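PDB 3W0E: elastase inhibitor AFUEI from Aspergillus fumigatus Af293, which inhibits the elastase of its own fungus non-competitively, also inhibits human leukocyte elastase, and acts only weakly on porcine pancreatic elastase. Local coordinates for residues Met45-Asn53 / Asn60-Ala68. Residues are numbered along the deposited sequence; the frame is centred on the assembly and turned at random.
Sequences MEYIASRLN and NEIISAHCA
Where the antiparallel hairpin of strands 52-56 and 62-67 opens in this I78-family inhibitor, the C-terminal carboxylate of Ala68 is bound by the turn and strand start at Ile48-Asn53. Asn53 and His66 form a hydrogen-bonded pair, Leu52 and Cys67 a non-hydrogen-bonded one, and Ala68 N bonds Arg51 O. Arg51 takes the carboxylate side-on: NE meets Ala68 OXT at 2.7 Å in a nearly straight hydrogen bond (175°) that is also a salt bridge, while NH2 reaches Ala68 O at 2.8 Å, on a lone pair. A bend at chi3 (55°) turns the otherwise extended arginine so that its guanidinium edge faces the carboxylate. Each oxygen has a second donor: Ile48 N approaches Ala68 O from above the carboxylate plane at 2.7 Å, and Asn53 ND2 meets Ala68 OXT at 2.7 Å. Asn53 ND2 also bonds His66 O (3.1 Å), which Asn53 N reaches from the opposite face, while Asn53 CB lies over the His66 ring. With four donors, the terminal charge is probably well stabilised. Tyr47 CD2 packs on Ala68 CB at 3.5 Å. On the sheet face opposite Asn53 and His66, Leu52 CD1 meets Ala65 CB beneath helix 2-15, to which Cys67 is tied through its disulfide with Cys5; strand 34-37 flanks strand 52-56, and His66 stacks on His66 of the second subunit.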
loop_
_atom_site.group_PDB
_atom_site.type_symbol
_atom_site.label_atom_id
_atom_site.label_comp_id
_atom_site.label_asym_id
_atom_site.label_seq_id
_atom_site.Cartn_x
_atom_site.Cartn_y
_atom_site.Cartn_z
ATOM N N MET A 45 2.273 2.286 -11.782
ATOM C CA MET A 45 1.374 2.729 -10.733
ATOM C C MET A 45 0.106 3.345 -11.304
ATOM O O MET A 45 0.166 4.325 -12.037
ATOM C CB MET A 45 2.075 3.765 -9.862
ATOM C CG MET A 45 3.350 3.270 -9.209
ATOM S SD MET A 45 2.986 2.290 -7.749
ATOM C CE MET A 45 2.844 0.670 -8.455
ATOM N N GLU A 46 -1.037 2.759 -10.958
ATOM C CA GLU A 46 -2.354 3.358 -11.202
ATOM C C GLU A 46 -3.224 2.901 -10.032
ATOM O O GLU A 46 -3.366 1.700 -9.811
ATOM C CB GLU A 46 -2.937 2.873 -12.532
ATOM C CG GLU A 46 -1.995 2.924 -13.723
ATOM C CD GLU A 46 -1.836 4.317 -14.295
ATOM O OE1 GLU A 46 -0.973 4.501 -15.186
ATOM O OE2 GLU A 46 -2.583 5.225 -13.863
ATOM N N TYR A 47 -3.795 3.838 -9.283
ATOM C CA TYR A 47 -4.450 3.505 -8.016
ATOM C C TYR A 47 -5.877 3.008 -8.185
ATOM O O TYR A 47 -6.733 3.691 -8.748
ATOM C CB TYR A 47 -4.417 4.692 -7.034
ATOM C CG TYR A 47 -5.214 4.482 -5.755
ATOM C CD1 TYR A 47 -6.491 5.003 -5.625
ATOM C CD2 TYR A 47 -4.686 3.774 -4.666
ATOM C CE1 TYR A 47 -7.230 4.836 -4.463
ATOM C CE2 TYR A 47 -5.434 3.588 -3.501
ATOM C CZ TYR A 47 -6.706 4.119 -3.413
ATOM O OH TYR A 47 -7.469 3.968 -2.264
ATOM N N ILE A 48 -6.124 1.802 -7.697
ATOM C CA ILE A 48 -7.450 1.198 -7.787
ATOM C C ILE A 48 -7.861 0.762 -6.393
ATOM O O ILE A 48 -7.343 -0.217 -5.856
ATOM C CB ILE A 48 -7.470 0.029 -8.802
ATOM C CG1 ILE A 48 -7.036 0.518 -10.184
ATOM C CG2 ILE A 48 -8.851 -0.634 -8.859
ATOM C CD1 ILE A 48 -7.150 -0.513 -11.282
ATOM N N ALA A 49 -8.794 1.512 -5.804
ATOM C CA ALA A 49 -9.183 1.350 -4.407
ATOM C C ALA A 49 -9.704 -0.038 -4.101
ATOM O O ALA A 49 -9.669 -0.448 -2.951
ATOM C CB ALA A 49 -10.246 2.389 -4.020
ATOM N N SER A 50 -10.205 -0.731 -5.126
ATOM C CA SER A 50 -10.826 -2.052 -4.959
ATOM C C SER A 50 -9.831 -3.212 -5.044
ATOM O O SER A 50 -10.184 -4.356 -4.761
ATOM C CB SER A 50 -11.914 -2.275 -6.026
ATOM O OG SER A 50 -12.807 -1.170 -6.114
ATOM N N ARG A 51 -8.603 -2.924 -5.453
ATOM C CA ARG A 51 -7.620 -3.974 -5.705
ATOM C C ARG A 51 -6.803 -4.308 -4.465
ATOM O O ARG A 51 -6.194 -3.423 -3.839
ATOM C CB ARG A 51 -6.696 -3.566 -6.856
ATOM C CG ARG A 51 -5.611 -4.629 -7.205
ATOM C CD ARG A 51 -4.976 -4.308 -8.521
ATOM N NE ARG A 51 -4.441 -2.950 -8.529
ATOM C CZ ARG A 51 -4.061 -2.294 -9.621
ATOM N NH1 ARG A 51 -4.124 -2.876 -10.811
ATOM N NH2 ARG A 51 -3.604 -1.047 -9.516
ATOM N N LEU A 52 -6.815 -5.583 -4.084
ATOM C CA LEU A 52 -6.023 -6.019 -2.957
ATOM C C LEU A 52 -4.665 -6.452 -3.486
ATOM O O LEU A 52 -4.576 -7.307 -4.369
ATOM C CB LEU A 52 -6.698 -7.167 -2.217
ATOM C CG LEU A 52 -5.872 -7.793 -1.100
ATOM C CD1 LEU A 52 -5.436 -6.735 -0.070
ATOM C CD2 LEU A 52 -6.666 -8.902 -0.423
ATOM N N ASN A 53 -3.614 -5.843 -2.951
ATOM C CA ASN A 53 -2.252 -6.219 -3.308
ATOM C C ASN A 53 -1.641 -7.036 -2.198
ATOM O O ASN A 53 -1.589 -6.608 -1.055
ATOM C CB ASN A 53 -1.385 -4.981 -3.560
ATOM C CG ASN A 53 -1.868 -4.165 -4.719
ATOM O OD1 ASN A 53 -1.686 -4.540 -5.876
ATOM N ND2 ASN A 53 -2.507 -3.041 -4.424
ATOM N N ASN A 60 7.618 -16.541 -1.610
ATOM C CA ASN A 60 6.160 -16.497 -1.653
ATOM C C ASN A 60 5.570 -16.359 -0.260
ATOM O O ASN A 60 4.429 -16.758 -0.028
ATOM C CB ASN A 60 5.560 -17.736 -2.351
ATOM C CG ASN A 60 4.104 -17.532 -2.753
ATOM O OD1 ASN A 60 3.749 -16.510 -3.343
ATOM N ND2 ASN A 60 3.260 -18.508 -2.443
ATOM N N GLU A 61 6.345 -15.802 0.668
ATOM C CA GLU A 61 5.861 -15.559 2.024
ATOM C C GLU A 61 5.303 -14.153 2.125
ATOM O O GLU A 61 5.925 -13.210 1.664
ATOM C CB GLU A 61 6.983 -15.797 3.034
ATOM C CG GLU A 61 7.473 -17.236 2.958
ATOM C CD GLU A 61 8.803 -17.456 3.654
ATOM O OE1 GLU A 61 9.148 -18.642 3.878
ATOM O OE2 GLU A 61 9.501 -16.460 3.973
ATOM N N ILE A 62 4.123 -14.018 2.722
ATOM C CA ILE A 62 3.450 -12.717 2.771
ATOM C C ILE A 62 4.206 -11.724 3.639
ATOM O O ILE A 62 4.489 -12.014 4.812
ATOM C CB ILE A 62 2.003 -12.882 3.267
ATOM C CG1 ILE A 62 1.263 -13.878 2.350
ATOM C CG2 ILE A 62 1.290 -11.532 3.384
ATOM C CD1 ILE A 62 -0.135 -14.222 2.794
ATOM N N ILE A 63 4.551 -10.566 3.062
ATOM C CA ILE A 63 5.219 -9.516 3.834
ATOM C C ILE A 63 4.351 -8.288 4.038
ATOM O O ILE A 63 4.651 -7.473 4.907
ATOM C CB ILE A 63 6.590 -9.084 3.253
ATOM C CG1 ILE A 63 6.454 -8.484 1.855
ATOM C CG2 ILE A 63 7.580 -10.274 3.247
ATOM C CD1 ILE A 63 7.793 -8.413 1.119
ATOM N N SER A 64 3.306 -8.132 3.226
ATOM C CA SER A 64 2.393 -7.007 3.432
ATOM C C SER A 64 1.194 -7.048 2.504
ATOM O O SER A 64 1.126 -7.880 1.600
ATOM C CB SER A 64 3.137 -5.688 3.226
ATOM O OG SER A 64 2.450 -4.599 3.829
ATOM N N ALA A 65 0.249 -6.135 2.732
ATOM C CA ALA A 65 -0.910 -6.003 1.846
ATOM C C ALA A 65 -1.414 -4.570 1.880
ATOM O O ALA A 65 -1.328 -3.904 2.909
ATOM C CB ALA A 65 -2.027 -6.969 2.258
ATOM N N HIS A 66 -1.925 -4.094 0.753
ATOM C CA HIS A 66 -2.563 -2.784 0.723
ATOM C C HIS A 66 -3.489 -2.726 -0.470
ATOM O O HIS A 66 -3.323 -3.485 -1.423
ATOM C CB HIS A 66 -1.524 -1.649 0.676
ATOM C CG HIS A 66 -0.782 -1.545 -0.621
ATOM N ND1 HIS A 66 0.258 -2.386 -0.950
ATOM C CD2 HIS A 66 -0.908 -0.679 -1.652
ATOM C CE1 HIS A 66 0.727 -2.054 -2.140
ATOM N NE2 HIS A 66 0.043 -1.017 -2.586
ATOM N N CYS A 67 -4.476 -1.837 -0.410
ATOM C CA CYS A 67 -5.393 -1.672 -1.518
ATOM C C CYS A 67 -4.897 -0.548 -2.417
ATOM O O CYS A 67 -4.621 0.561 -1.940
ATOM C CB CYS A 67 -6.810 -1.395 -1.005
ATOM S SG CYS A 67 -7.423 -2.701 0.042
ATOM N N ALA A 68 -4.751 -0.848 -3.708
ATOM C CA ALA A 68 -4.282 0.131 -4.676
ATOM C C ALA A 68 -4.118 -0.491 -6.046
ATOM O O ALA A 68 -4.002 0.207 -7.061
ATOM C CB ALA A 68 -2.953 0.755 -4.204
ATOM O OXT ALA A 68 -4.074 -1.716 -6.179
HETATM O O HOH W 1 -7.185 1.715 0.006
#